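Local structure of galactose mutarotase-like protein (Clostridium acetobutylicum, 3OS7) at residues 28-33 with 41-46; 37-42 with 73-78; 52-57 with 187-192; 191-196 with 266-271; 275-280 with 298-303. The protein probably binds carbohydrates and may interconvert the anomers of aldose sugars, as aldose 1-epimerases do. One frame throughout, in Å; residues are numbered along the deposited sequence. Where two conformers were deposited one is given.

From the N terminus, contact 1 closes first, folding strand 28-33 back on strand 39-45 as a hairpin. Contact 2 opens on that second strand, sharing Val-41 and Glu-42, and closes a longer loop at 73-78. Contact 3 opens inside that loop, at 52-57, and closes beyond it at 187-192, so contacts 2 and 3 cross; both tie the N-terminal sheet to the region of strand 178-189. Contact 4 starts where contact 3 ends, sharing Pro-191 and Phe-192, and fastens the following loop to the end of strand 263-268. Contact 5 comes last, packing strand 273-279 against strand 297-303; Phe-188 of contact 3 touches Tyr-277 there.

Contact 1: 28-33 with 41-46; sequences YEALII and VELKDT
Strands 28-33 and 41-45 are the two arms of a beta hairpin, paired antiparallel inside the five-stranded sheet near the N terminus. Glu-29 and Lys-44 make a hydrogen-bonded pair, Glu-29 N to Lys-44 O at 2.9 Å and Lys-44 N to Glu-29 O at 2.8 Å. Further along, Leu-31 N gives to Glu-42 O (3.1 Å) and Val-41 N to Leu-31 O (3.0 Å). Between them Ala-30 and Leu-43 form a non-hydrogen-bonded pair. Leu-43 CD1 reaches Tyr-28 CD2 at 4.1 Å, on the side packed against strands 151-160 and 329-340, where Tyr-28 OH bonds Ile-338 N. On the other face Lys-44 CG stands between its backbone N and carbonyl carbon (chi1 59°), leading the extended chain alongside Glu-29, with Lys-44 CE 3.9 Å from Glu-29 OE2. Glu-29 OE2 and Lys-44 NZ are 4.2 Å apart, too far for a salt bridge, so their attraction is probably modest, while four backbone hydrogen bonds join the strands.

Contact 2: 37-42 with 73-78; sequences GGNVVE and GLPVLF
Gly-73 comes up against strand 39-45 with its CA 3.9 Å from Val-41 CA and 3.1 Å from Val-40 O, a close approach made with a positive phi of 58°. Beyond it the chain runs past residues 37-40, and Leu-74 N is the one backbone donor that bonds directly across. It gives to Asn-39 OD1 at 2.9 Å, lying 39° out of the plane of that amide, and more weakly to Val-40 O. The Asn-39 amide gets there because CG is anti to the backbone N (chi1 -170°). On its other branch, Asn-39 ND2 lies 4.0 Å from Pro-75 CG and bonds Tyr-72 O. Both ends of one amide thus hold the backbone of Tyr-72 and Leu-74. On the apolar side Val-40 CB meets Leu-74 CD1 at 4.1 Å. Where the chains part, two waters fill in, both donating to Leu-74 O: one also donates to Gly-37 O (2.6 Å) and accepts from Val-76 N, the other donates to Gly-38 O (2.8 Å) and accepts from Val-40 N. The strand that receives all this opens with a G1 beta bulge, Gly-38 and Asn-39 together facing Ile-33, so the contact joins the bulged start of a hairpin strand to the connection entering short strand 76-77, which pairs with strand 178-189.

Contact 3: 52-57 with 187-192; sequences ILRTPK and AFNVPF
Ile-52 runs alongside the Phe-188 ring, with the CG2 branch of the isoleucine at the ring edge, close to its plane and 3.7 Å from Phe-188 CD1. Leu-53 comes to the same ring at a slant, its CD2 4.2 Å from Phe-188 CE1. Arg-54 lies across the Asn-189 amide, guanidinium and amide planes 77° apart, and what touches is the near end of the arginine: Asn-189 OD1 lies 3.4 Å from Arg-54 CA. Asn-189 CG stands anti to its own carbonyl carbon (chi1 -72°), which turns the amide toward residues 53-55. The guanidinium itself leads away, NH1 bonding Val-71 O and the group making a cation-pi contact with Tyr-297. Beneath these side chains a single backbone bridge, Leu-53 to Phe-188, docks the loop after strand 50-51 on the end of strand 178-189 and so links the N-terminal sheet to the large beta-sandwich typical of galactose mutarotase folds. The bridge is flanked by Arg-54 N to Ala-187 O (2.8 Å), almost straight at 176°, and Asn-189 N to Ile-52 O (3.0 Å). Ile-52 O takes a second donor, a water that also gives to Asn-189 O. Asn-189 ND2 bonds Thr-51 O, while its amide meets two more waters: one donates to OD1 and accepts from Thr-55 N, the other accepts from ND2 and donates to Thr-55 OG1.

Contact 4: 191-196 with 266-271; sequences PFIEGS and IEDASK. With EDO (1,2-ethanediol), chain I.
Asp-268 OD2 takes two donors that both tie it to the 191-196 loop: Ser-196 OG donates to the syn lone pair of Asp-268 OD2 at 2.6 Å, and a water donates to it at 2.8 Å. Ser-196 reaches it with OG anti to the backbone N (chi1 -173°), and this hydroxyl is also bonded to Asn-200 ND2. The water accepts from Phe-192 N and sits over the centre of the Phe-192 ring, 3.1 Å above its plane. The other carboxylate oxygen serves its own segment: Ser-270 OG donates to Asp-268 OD1 at 2.6 Å, and Lys-271 N adds a weak bond. Phe-192 and Asp-268 run past one another head to tail, ring and carboxylate planes 75° apart, Phe-192 CZ reaching Asp-268 CB at 3.8 Å. Farther in, Ile-266 CG2 lies in the plane of the ring at its edge, 3.7 Å from Phe-192 CE2. At the solvent side Lys-271 CE passes 3.2 Å from Gly-195 O, and an ethanediol, probably from the crystallisation liquor, donates to Glu-194 OE1. Asp-268 O also accepts from Lys-271 N, closing the 3-10 turn of a beta hairpin that joins antiparallel strands 263-268 and 273-279.

Contact 5: 275-280 with 298-303; sequences VVYEMS and ACIEPQ
Tyr-277 carries its ring anti to the backbone N (chi1 -172°), and Met-279, a selenomethionine, sets CG beside its backbone N instead (chi1 -53°); with both CB atoms directed at strand 298-303, these torsions bring the ring and the SE-CE end onto Ile-300 and Pro-302. The tyrosine and Ile-300 overlap head to tail, the ring edge turned to the backbone: Ile-300 O lies in the ring plane, 3.4 Å from Tyr-277 CE2. That oxygen is buried and has no hydrogen-bonding partner in the model, so the slightly positive ring edge probably offers it some compensation. Behind it, Tyr-277 CD2 meets Ile-300 CG2 at 4.1 Å. The two strands are not sheet neighbours. The axes of 275-279 and 298-303 come no closer than 9.7 Å and run nearly parallel, 11° between them. Strand 273-279 pairs with 263-268 and 329-340, strand 297-303 with 178-189 and 285-289; this is side-chain packing in the core of a beta-sandwich. Pro-302 lies squarely across Tyr-277, the phenol oxygen OH 3.3 Å from Pro-302 CG, while its hydrogen bond goes to Ser-186 OG. Met-279 meets both partners just as steeply: SE rests 3.8 Å from Pro-302 CB, and CE lies 4.2 Å from Ile-300 CG2. The Phe-188 ring also meets the tyrosine, and Leu-286 touches both Met-279 and Ile-300.

Contact 1: 28-33 with 41-46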
# COMPACT_ATOMS: atom_id res chain seq x y z
N TYR A 28 -5.29 -14.37 -13.86
CA TYR A 28 -4.53 -13.96 -12.68
C TYR A 28 -4.76 -14.93 -11.51
O TYR A 28 -5.79 -15.59 -11.43
CB TYR A 28 -4.95 -12.58 -12.21
CG TYR A 28 -4.60 -11.42 -13.14
CD1 TYR A 28 -5.45 -11.04 -14.19
CD2 TYR A 28 -3.43 -10.69 -12.94
CE1 TYR A 28 -5.13 -9.96 -15.02
CE2 TYR A 28 -3.10 -9.64 -13.77
CZ TYR A 28 -3.96 -9.28 -14.81
OH TYR A 28 -3.60 -8.20 -15.61
N GLU A 29 -3.79 -14.99 -10.61
CA GLU A 29 -3.90 -15.72 -9.37
C GLU A 29 -3.27 -14.88 -8.24
O GLU A 29 -2.21 -14.27 -8.44
CB GLU A 29 -3.20 -17.07 -9.49
CG GLU A 29 -3.29 -17.93 -8.24
CD GLU A 29 -2.58 -19.27 -8.42
OE1 GLU A 29 -2.65 -19.82 -9.55
OE2 GLU A 29 -1.96 -19.73 -7.43
N ALA A 30 -3.94 -14.84 -7.09
CA ALA A 30 -3.49 -14.12 -5.91
C ALA A 30 -3.48 -15.01 -4.66
O ALA A 30 -4.16 -16.05 -4.60
CB ALA A 30 -4.34 -12.90 -5.65
N LEU A 31 -2.75 -14.57 -3.67
CA LEU A 31 -2.67 -15.28 -2.38
C LEU A 31 -2.76 -14.23 -1.28
O LEU A 31 -1.96 -13.30 -1.26
CB LEU A 31 -1.35 -16.05 -2.29
CG LEU A 31 -1.07 -16.78 -0.96
CD1 LEU A 31 -2.19 -17.78 -0.66
CD2 LEU A 31 0.31 -17.44 -1.06
N ILE A 32 -3.70 -14.41 -0.35
CA ILE A 32 -3.87 -13.52 0.74
C ILE A 32 -3.70 -14.26 2.08
O ILE A 32 -4.09 -15.43 2.21
CB ILE A 32 -5.24 -12.78 0.68
CG1 ILE A 32 -5.30 -11.62 1.68
CG2 ILE A 32 -6.43 -13.74 0.89
CD1 ILE A 32 -6.57 -10.73 1.48
N ILE A 33 -3.05 -13.57 3.03
CA ILE A 33 -2.76 -14.13 4.36
C ILE A 33 -3.52 -13.36 5.46
O ILE A 33 -3.02 -12.36 6.01
CB ILE A 33 -1.26 -14.10 4.71
CG1 ILE A 33 -0.37 -14.55 3.54
CG2 ILE A 33 -1.02 -14.98 5.97
CD1 ILE A 33 -0.59 -15.98 3.09
N VAL A 41 0.15 -11.29 -0.75
CA VAL A 41 1.59 -11.48 -0.93
C VAL A 41 2.00 -11.97 -2.29
O VAL A 41 3.18 -11.96 -2.63
CB VAL A 41 2.17 -12.45 0.13
CG1 VAL A 41 1.99 -11.86 1.51
CG2 VAL A 41 1.57 -13.89 0.02
N GLU A 42 1.03 -12.36 -3.10
CA GLU A 42 1.28 -12.78 -4.46
C GLU A 42 0.16 -12.35 -5.40
O GLU A 42 -0.99 -12.46 -5.05
CB GLU A 42 1.42 -14.31 -4.51
CG GLU A 42 2.10 -14.75 -5.79
CD GLU A 42 2.43 -16.23 -5.79
OE1 GLU A 42 1.50 -17.02 -5.53
OE2 GLU A 42 3.61 -16.58 -6.02
N LEU A 43 0.52 -11.82 -6.56
CA LEU A 43 -0.40 -11.53 -7.66
C LEU A 43 0.35 -11.83 -8.95
O LEU A 43 1.35 -11.17 -9.26
CB LEU A 43 -0.84 -10.09 -7.68
CG LEU A 43 -1.76 -9.72 -8.86
CD1 LEU A 43 -3.11 -10.50 -8.82
CD2 LEU A 43 -1.98 -8.22 -8.93
N LYS A 44 -0.07 -12.88 -9.66
CA LYS A 44 0.68 -13.29 -10.84
C LYS A 44 -0.23 -13.59 -12.01
O LYS A 44 -1.43 -13.78 -11.83
CB LYS A 44 1.57 -14.48 -10.51
CG LYS A 44 0.83 -15.69 -10.02
CD LYS A 44 1.79 -16.75 -9.44
CE LYS A 44 1.04 -18.04 -9.20
NZ LYS A 44 1.95 -19.17 -8.88
N ASP A 45 0.34 -13.64 -13.19
CA ASP A 45 -0.33 -14.13 -14.42
C ASP A 45 0.61 -15.20 -14.96
O ASP A 45 1.60 -14.88 -15.62
CB ASP A 45 -0.54 -12.98 -15.43
CG ASP A 45 -1.31 -13.41 -16.73
OD1 ASP A 45 -1.11 -14.53 -17.23
OD2 ASP A 45 -2.11 -12.60 -17.26
N THR A 46 0.34 -16.46 -14.63
CA THR A 46 1.31 -17.52 -14.92
C THR A 46 1.53 -17.68 -16.44
O THR A 46 2.65 -17.94 -16.87
CB THR A 46 0.91 -18.86 -14.27
OG1 THR A 46 -0.38 -19.25 -14.72
CG2 THR A 46 0.89 -18.73 -12.74

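Contact 2: 37-42 with 73-78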
# COMPACT_ATOMS: atom_id res chain seq x y z
N GLY A 37 -2.13 -9.17 8.54
CA GLY A 37 -2.52 -7.93 7.87
C GLY A 37 -3.47 -8.08 6.70
O GLY A 37 -3.67 -7.11 5.96
N GLY A 38 -4.06 -9.25 6.52
CA GLY A 38 -4.83 -9.51 5.29
C GLY A 38 -3.99 -9.19 4.07
O GLY A 38 -4.49 -8.67 3.06
N ASN A 39 -2.70 -9.54 4.14
CA ASN A 39 -1.74 -9.14 3.12
C ASN A 39 -1.86 -10.05 1.91
O ASN A 39 -1.71 -11.27 2.02
CB ASN A 39 -0.34 -9.18 3.73
CG ASN A 39 0.73 -8.56 2.84
OD1 ASN A 39 0.68 -8.68 1.61
ND2 ASN A 39 1.74 -7.94 3.48
N VAL A 40 -2.15 -9.46 0.75
CA VAL A 40 -1.97 -10.10 -0.55
C VAL A 40 -0.47 -10.14 -0.93
O VAL A 40 0.12 -9.13 -1.31
CB VAL A 40 -2.81 -9.42 -1.65
CG1 VAL A 40 -2.59 -10.11 -3.01
CG2 VAL A 40 -4.29 -9.41 -1.26
N VAL A 41 0.15 -11.29 -0.75
CA VAL A 41 1.59 -11.48 -0.93
C VAL A 41 2.00 -11.97 -2.29
O VAL A 41 3.18 -11.96 -2.63
CB VAL A 41 2.17 -12.45 0.13
CG1 VAL A 41 1.99 -11.86 1.51
CG2 VAL A 41 1.57 -13.89 0.02
N GLU A 42 1.03 -12.36 -3.10
CA GLU A 42 1.28 -12.78 -4.46
C GLU A 42 0.16 -12.35 -5.40
O GLU A 42 -0.99 -12.46 -5.05
CB GLU A 42 1.42 -14.31 -4.51
CG GLU A 42 2.10 -14.75 -5.79
CD GLU A 42 2.43 -16.23 -5.79
OE1 GLU A 42 1.50 -17.02 -5.53
OE2 GLU A 42 3.61 -16.58 -6.02
N GLY A 73 4.26 -7.87 -0.51
CA GLY A 73 2.84 -7.80 -0.91
C GLY A 73 2.21 -6.42 -0.75
O GLY A 73 2.80 -5.39 -1.14
N LEU A 74 1.00 -6.40 -0.18
CA LEU A 74 0.20 -5.18 -0.02
C LEU A 74 -0.09 -4.95 1.48
O LEU A 74 -1.16 -5.33 1.98
CB LEU A 74 -1.10 -5.29 -0.81
CG LEU A 74 -0.99 -5.41 -2.34
CD1 LEU A 74 -2.35 -5.58 -2.97
CD2 LEU A 74 -0.30 -4.17 -2.90
N PRO A 75 0.86 -4.37 2.21
CA PRO A 75 0.70 -4.07 3.64
C PRO A 75 -0.11 -2.80 3.87
O PRO A 75 0.34 -1.71 3.54
CB PRO A 75 2.13 -3.87 4.13
CG PRO A 75 3.01 -4.19 2.92
CD PRO A 75 2.19 -3.94 1.74
N VAL A 76 -1.27 -2.94 4.51
CA VAL A 76 -2.09 -1.76 4.79
C VAL A 76 -1.59 -1.00 6.03
O VAL A 76 -1.33 -1.57 7.08
CB VAL A 76 -3.58 -2.13 4.88
CG1 VAL A 76 -3.86 -2.99 6.07
CG2 VAL A 76 -4.46 -0.88 4.86
N LEU A 77 -1.51 0.33 5.89
CA LEU A 77 -0.91 1.18 6.91
C LEU A 77 -1.94 2.12 7.51
O LEU A 77 -2.73 2.72 6.77
CB LEU A 77 0.20 2.02 6.31
CG LEU A 77 1.24 1.30 5.47
CD1 LEU A 77 2.22 2.28 4.83
CD2 LEU A 77 2.00 0.25 6.35
N PHE A 78 -1.89 2.28 8.82
CA PHE A 78 -2.79 3.15 9.58
C PHE A 78 -2.08 3.56 10.87
O PHE A 78 -2.12 2.81 11.85
CB PHE A 78 -4.08 2.38 9.91
CG PHE A 78 -5.15 3.18 10.67
CD1 PHE A 78 -5.58 4.42 10.21
CD2 PHE A 78 -5.76 2.65 11.80
CE1 PHE A 78 -6.54 5.13 10.86
CE2 PHE A 78 -6.74 3.35 12.47
CZ PHE A 78 -7.14 4.60 12.02
O HOH W 1 -1.68 -5.74 5.00
O HOH W 2 -3.51 -6.73 1.32

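Contact 3: 52-57 with 187-192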
# COMPACT_ATOMS: atom_id res chain seq x y z
N ILE A 52 3.78 -9.91 -9.94
CA ILE A 52 3.82 -8.47 -9.63
C ILE A 52 4.36 -8.14 -8.23
O ILE A 52 5.17 -7.23 -8.07
CB ILE A 52 2.43 -7.86 -9.76
CG1 ILE A 52 1.94 -7.97 -11.21
CG2 ILE A 52 2.41 -6.40 -9.23
CD1 ILE A 52 0.50 -7.46 -11.41
N LEU A 53 3.86 -8.82 -7.23
CA LEU A 53 4.12 -8.46 -5.83
C LEU A 53 5.24 -9.30 -5.24
O LEU A 53 5.32 -10.51 -5.47
CB LEU A 53 2.87 -8.65 -4.94
CG LEU A 53 1.68 -7.77 -5.29
CD1 LEU A 53 0.38 -8.21 -4.59
CD2 LEU A 53 2.01 -6.27 -5.05
N ARG A 54 6.05 -8.66 -4.41
CA ARG A 54 7.15 -9.36 -3.75
C ARG A 54 6.59 -10.32 -2.72
O ARG A 54 5.89 -9.91 -1.81
CB ARG A 54 8.09 -8.37 -3.09
CG ARG A 54 9.38 -9.06 -2.65
CD ARG A 54 10.05 -8.23 -1.64
NE ARG A 54 11.40 -8.67 -1.36
CZ ARG A 54 12.03 -8.49 -0.21
NH1 ARG A 54 11.44 -7.85 0.80
NH2 ARG A 54 13.28 -8.91 -0.09
N THR A 55 6.92 -11.61 -2.87
CA THR A 55 6.34 -12.71 -2.09
C THR A 55 7.42 -13.34 -1.21
O THR A 55 8.55 -13.54 -1.68
CB THR A 55 5.80 -13.82 -3.04
OG1 THR A 55 4.97 -13.25 -4.07
CG2 THR A 55 5.01 -14.91 -2.27
N PRO A 56 7.09 -13.70 0.05
CA PRO A 56 8.03 -14.47 0.88
C PRO A 56 8.56 -15.72 0.19
O PRO A 56 7.81 -16.46 -0.43
CB PRO A 56 7.18 -14.88 2.09
CG PRO A 56 6.21 -13.78 2.24
CD PRO A 56 5.86 -13.37 0.80
N LYS A 57 9.86 -15.96 0.32
CA LYS A 57 10.48 -17.21 -0.16
C LYS A 57 10.11 -18.36 0.76
O LYS A 57 9.74 -18.14 1.91
CB LYS A 57 11.99 -17.06 -0.19
CG LYS A 57 12.47 -16.11 -1.26
CD LYS A 57 13.92 -15.71 -1.04
CE LYS A 57 14.36 -14.70 -2.11
NZ LYS A 57 14.39 -15.32 -3.48
N ALA A 187 4.90 -3.64 -2.09
CA ALA A 187 6.23 -4.16 -2.46
C ALA A 187 6.20 -4.89 -3.80
O ALA A 187 5.53 -5.92 -3.93
CB ALA A 187 6.75 -5.10 -1.35
N PHE A 188 6.90 -4.33 -4.78
CA PHE A 188 6.90 -4.80 -6.15
C PHE A 188 8.19 -5.49 -6.56
O PHE A 188 9.27 -4.99 -6.28
CB PHE A 188 6.66 -3.62 -7.10
CG PHE A 188 5.28 -3.06 -6.99
CD1 PHE A 188 4.25 -3.61 -7.71
CD2 PHE A 188 5.00 -2.02 -6.14
CE1 PHE A 188 2.95 -3.12 -7.59
CE2 PHE A 188 3.73 -1.53 -6.01
CZ PHE A 188 2.71 -2.10 -6.75
N ASN A 189 8.04 -6.58 -7.30
CA ASN A 189 9.17 -7.27 -7.89
C ASN A 189 9.77 -6.39 -9.00
O ASN A 189 9.06 -5.95 -9.89
CB ASN A 189 8.73 -8.61 -8.49
CG ASN A 189 8.41 -9.64 -7.44
OD1 ASN A 189 9.13 -9.80 -6.44
ND2 ASN A 189 7.33 -10.38 -7.66
N VAL A 190 11.08 -6.15 -8.94
CA VAL A 190 11.80 -5.48 -10.01
C VAL A 190 13.11 -6.26 -10.27
O VAL A 190 14.07 -6.09 -9.55
CB VAL A 190 12.13 -4.00 -9.64
CG1 VAL A 190 12.82 -3.31 -10.79
CG2 VAL A 190 10.87 -3.21 -9.20
N PRO A 191 13.14 -7.14 -11.28
CA PRO A 191 12.17 -7.38 -12.32
C PRO A 191 10.97 -8.24 -11.88
O PRO A 191 11.04 -8.95 -10.88
CB PRO A 191 12.99 -8.15 -13.37
CG PRO A 191 13.87 -8.99 -12.56
CD PRO A 191 14.28 -8.08 -11.41
N PHE A 192 9.93 -8.21 -12.68
CA PHE A 192 8.70 -8.95 -12.42
C PHE A 192 8.48 -10.10 -13.41
O PHE A 192 7.47 -10.80 -13.36
CB PHE A 192 7.51 -7.99 -12.41
CG PHE A 192 7.40 -7.11 -13.65
CD1 PHE A 192 7.01 -7.64 -14.86
CD2 PHE A 192 7.68 -5.75 -13.59
CE1 PHE A 192 6.89 -6.84 -15.98
CE2 PHE A 192 7.58 -4.96 -14.72
CZ PHE A 192 7.17 -5.50 -15.90
O HOH W 3 6.16 -5.56 -10.23
O HOH W 4 9.09 -12.22 -4.84
O HOH W 5 6.88 -12.90 -6.16

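Contact 4: 191-196 with 266-271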
# COMPACT_ATOMS: atom_id res chain seq x y z
N PRO A 191 13.14 -7.14 -11.28
CA PRO A 191 12.17 -7.38 -12.32
C PRO A 191 10.97 -8.24 -11.88
O PRO A 191 11.04 -8.95 -10.88
CB PRO A 191 12.99 -8.15 -13.37
CG PRO A 191 13.87 -8.99 -12.56
CD PRO A 191 14.28 -8.08 -11.41
N PHE A 192 9.93 -8.21 -12.68
CA PHE A 192 8.70 -8.95 -12.42
C PHE A 192 8.48 -10.10 -13.41
O PHE A 192 7.47 -10.80 -13.36
CB PHE A 192 7.51 -7.99 -12.41
CG PHE A 192 7.40 -7.11 -13.65
CD1 PHE A 192 7.01 -7.64 -14.86
CD2 PHE A 192 7.68 -5.75 -13.59
CE1 PHE A 192 6.89 -6.84 -15.98
CE2 PHE A 192 7.58 -4.96 -14.72
CZ PHE A 192 7.17 -5.50 -15.90
N ILE A 193 9.45 -10.32 -14.30
CA ILE A 193 9.38 -11.42 -15.26
C ILE A 193 10.74 -12.10 -15.33
O ILE A 193 11.77 -11.47 -15.13
CB ILE A 193 8.88 -10.90 -16.64
CG1 ILE A 193 8.62 -12.07 -17.60
CG2 ILE A 193 9.86 -9.88 -17.25
CD1 ILE A 193 7.57 -11.75 -18.64
N GLU A 194 10.74 -13.41 -15.60
CA GLU A 194 11.99 -14.16 -15.75
C GLU A 194 12.70 -13.80 -17.06
O GLU A 194 12.07 -13.38 -18.04
CB GLU A 194 11.73 -15.68 -15.71
CG GLU A 194 12.76 -16.43 -14.91
CD GLU A 194 12.56 -16.27 -13.42
OE1 GLU A 194 12.90 -15.18 -12.88
OE2 GLU A 194 12.06 -17.23 -12.78
N GLY A 195 14.02 -13.94 -17.07
CA GLY A 195 14.80 -13.63 -18.27
C GLY A 195 14.94 -12.15 -18.50
O GLY A 195 15.17 -11.69 -19.63
N SER A 196 14.80 -11.37 -17.44
CA SER A 196 15.03 -9.95 -17.51
C SER A 196 15.97 -9.56 -16.38
O SER A 196 16.57 -10.44 -15.76
CB SER A 196 13.71 -9.21 -17.43
OG SER A 196 13.99 -7.86 -17.67
N ILE A 266 5.50 0.27 -13.81
CA ILE A 266 6.84 -0.30 -13.93
C ILE A 266 6.90 -0.92 -15.32
O ILE A 266 6.12 -1.83 -15.62
CB ILE A 266 7.15 -1.36 -12.87
CG1 ILE A 266 6.82 -0.86 -11.47
CG2 ILE A 266 8.63 -1.83 -12.99
CD1 ILE A 266 6.97 -1.97 -10.35
N GLU A 267 7.79 -0.39 -16.16
CA GLU A 267 7.90 -0.78 -17.57
C GLU A 267 9.19 -1.57 -17.75
O GLU A 267 10.26 -1.13 -17.33
CB GLU A 267 7.96 0.45 -18.49
CG GLU A 267 6.60 1.17 -18.62
CD GLU A 267 6.62 2.37 -19.53
OE1 GLU A 267 7.69 2.68 -20.10
OE2 GLU A 267 5.55 2.98 -19.68
N ASP A 268 9.05 -2.73 -18.38
CA ASP A 268 10.18 -3.53 -18.87
C ASP A 268 10.05 -3.62 -20.39
O ASP A 268 9.40 -4.53 -20.95
CB ASP A 268 10.17 -4.90 -18.22
CG ASP A 268 11.42 -5.68 -18.50
OD1 ASP A 268 12.09 -5.36 -19.51
OD2 ASP A 268 11.72 -6.61 -17.70
N ALA A 269 10.64 -2.65 -21.06
CA ALA A 269 10.62 -2.56 -22.51
C ALA A 269 11.20 -3.82 -23.15
O ALA A 269 10.68 -4.30 -24.14
CB ALA A 269 11.38 -1.24 -23.01
N SER A 270 12.22 -4.39 -22.53
CA SER A 270 12.87 -5.60 -23.04
C SER A 270 11.88 -6.75 -23.18
O SER A 270 12.05 -7.63 -24.04
CB SER A 270 14.06 -6.01 -22.14
OG SER A 270 13.66 -6.80 -21.01
N LYS A 271 10.82 -6.75 -22.36
CA LYS A 271 9.77 -7.78 -22.44
C LYS A 271 8.42 -7.23 -22.93
O LYS A 271 7.42 -7.92 -22.90
CB LYS A 271 9.62 -8.44 -21.07
CG LYS A 271 10.88 -9.15 -20.62
CD LYS A 271 11.14 -10.36 -21.52
CE LYS A 271 12.29 -11.22 -21.03
NZ LYS A 271 12.37 -12.46 -21.88
C1 EDO I . 10.45 -12.11 -9.91
O1 EDO I . 10.67 -13.15 -8.95
C2 EDO I . 11.28 -12.41 -11.14
O2 EDO I . 10.69 -13.51 -11.82
O HOH W 6 10.28 -6.91 -15.36

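Contact 5: 275-280 with 298-303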
# COMPACT_ATOMS: atom_id res chain seq x y z
N VAL A 275 3.66 -3.13 -15.73
CA VAL A 275 2.84 -3.36 -14.54
C VAL A 275 2.25 -2.02 -14.13
O VAL A 275 2.97 -1.04 -14.03
CB VAL A 275 3.63 -3.98 -13.38
CG1 VAL A 275 2.81 -3.92 -12.08
CG2 VAL A 275 4.02 -5.45 -13.73
N VAL A 276 0.94 -1.98 -13.96
CA VAL A 276 0.25 -0.72 -13.65
C VAL A 276 -0.38 -0.77 -12.26
O VAL A 276 -1.08 -1.74 -11.91
CB VAL A 276 -0.86 -0.42 -14.69
CG1 VAL A 276 -1.54 0.92 -14.36
CG2 VAL A 276 -0.31 -0.40 -16.13
N TYR A 277 -0.16 0.29 -11.49
CA TYR A 277 -0.70 0.45 -10.15
C TYR A 277 -1.50 1.76 -10.16
O TYR A 277 -0.95 2.85 -9.95
CB TYR A 277 0.44 0.51 -9.14
CG TYR A 277 0.11 0.50 -7.66
CD1 TYR A 277 -1.13 0.07 -7.18
CD2 TYR A 277 1.08 0.88 -6.72
CE1 TYR A 277 -1.36 0.01 -5.80
CE2 TYR A 277 0.82 0.84 -5.37
CZ TYR A 277 -0.39 0.41 -4.91
OH TYR A 277 -0.63 0.34 -3.54
N GLU A 278 -2.79 1.64 -10.43
CA GLU A 278 -3.69 2.79 -10.54
C GLU A 278 -4.32 3.08 -9.17
O GLU A 278 -4.78 2.19 -8.47
CB GLU A 278 -4.76 2.50 -11.60
CG GLU A 278 -5.66 3.66 -11.92
CD GLU A 278 -6.52 3.44 -13.19
OE1 GLU A 278 -6.48 2.35 -13.83
OE2 GLU A 278 -7.23 4.40 -13.55
N MSE A 279 -4.34 4.34 -8.81
CA MSE A 279 -4.80 4.77 -7.49
C MSE A 279 -5.91 5.79 -7.65
O MSE A 279 -5.81 6.70 -8.47
CB MSE A 279 -3.65 5.44 -6.74
CG MSE A 279 -2.42 4.63 -6.65
SE MSE A 279 -0.84 5.69 -6.27
CE MSE A 279 0.36 4.27 -6.67
N SER A 280 -6.94 5.66 -6.82
CA SER A 280 -8.04 6.64 -6.81
C SER A 280 -7.58 7.97 -6.21
O SER A 280 -6.53 8.06 -5.54
CB SER A 280 -9.25 6.09 -6.05
OG SER A 280 -9.02 6.04 -4.65
N ALA A 298 11.04 -2.87 -5.13
CA ALA A 298 10.87 -1.50 -4.72
C ALA A 298 9.48 -1.35 -4.14
O ALA A 298 8.54 -2.02 -4.59
CB ALA A 298 11.09 -0.51 -5.88
N CYS A 299 9.37 -0.50 -3.13
CA CYS A 299 8.09 -0.11 -2.57
C CYS A 299 7.55 1.20 -3.14
O CYS A 299 8.24 2.22 -3.21
CB CYS A 299 8.15 -0.01 -1.07
SG CYS A 299 8.47 -1.66 -0.30
N ILE A 300 6.28 1.14 -3.51
CA ILE A 300 5.56 2.28 -4.08
C ILE A 300 4.32 2.44 -3.22
O ILE A 300 3.42 1.59 -3.26
CB ILE A 300 5.22 2.04 -5.57
CG1 ILE A 300 6.49 1.86 -6.39
CG2 ILE A 300 4.39 3.24 -6.12
CD1 ILE A 300 6.22 1.46 -7.89
N GLU A 301 4.29 3.51 -2.43
CA GLU A 301 3.50 3.58 -1.21
C GLU A 301 2.49 4.75 -1.24
O GLU A 301 2.81 5.84 -0.82
CB GLU A 301 4.43 3.72 -0.01
CG GLU A 301 5.63 2.71 0.01
CD GLU A 301 6.57 2.93 1.22
OE1 GLU A 301 6.15 3.57 2.19
OE2 GLU A 301 7.73 2.48 1.19
N PRO A 302 1.28 4.48 -1.72
CA PRO A 302 0.25 5.51 -1.73
C PRO A 302 -0.21 5.85 -0.33
O PRO A 302 -0.24 4.97 0.53
CB PRO A 302 -0.87 4.89 -2.54
CG PRO A 302 -0.70 3.45 -2.40
CD PRO A 302 0.77 3.20 -2.28
N GLN A 303 -0.58 7.11 -0.13
CA GLN A 303 -1.06 7.61 1.17
C GLN A 303 -2.15 8.63 0.97
O GLN A 303 -2.11 9.39 0.01
CB GLN A 303 0.08 8.28 1.98
CG GLN A 303 1.36 7.51 2.07
CD GLN A 303 2.42 8.11 2.99
OE1 GLN A 303 3.36 7.41 3.37
NE2 GLN A 303 2.27 9.37 3.38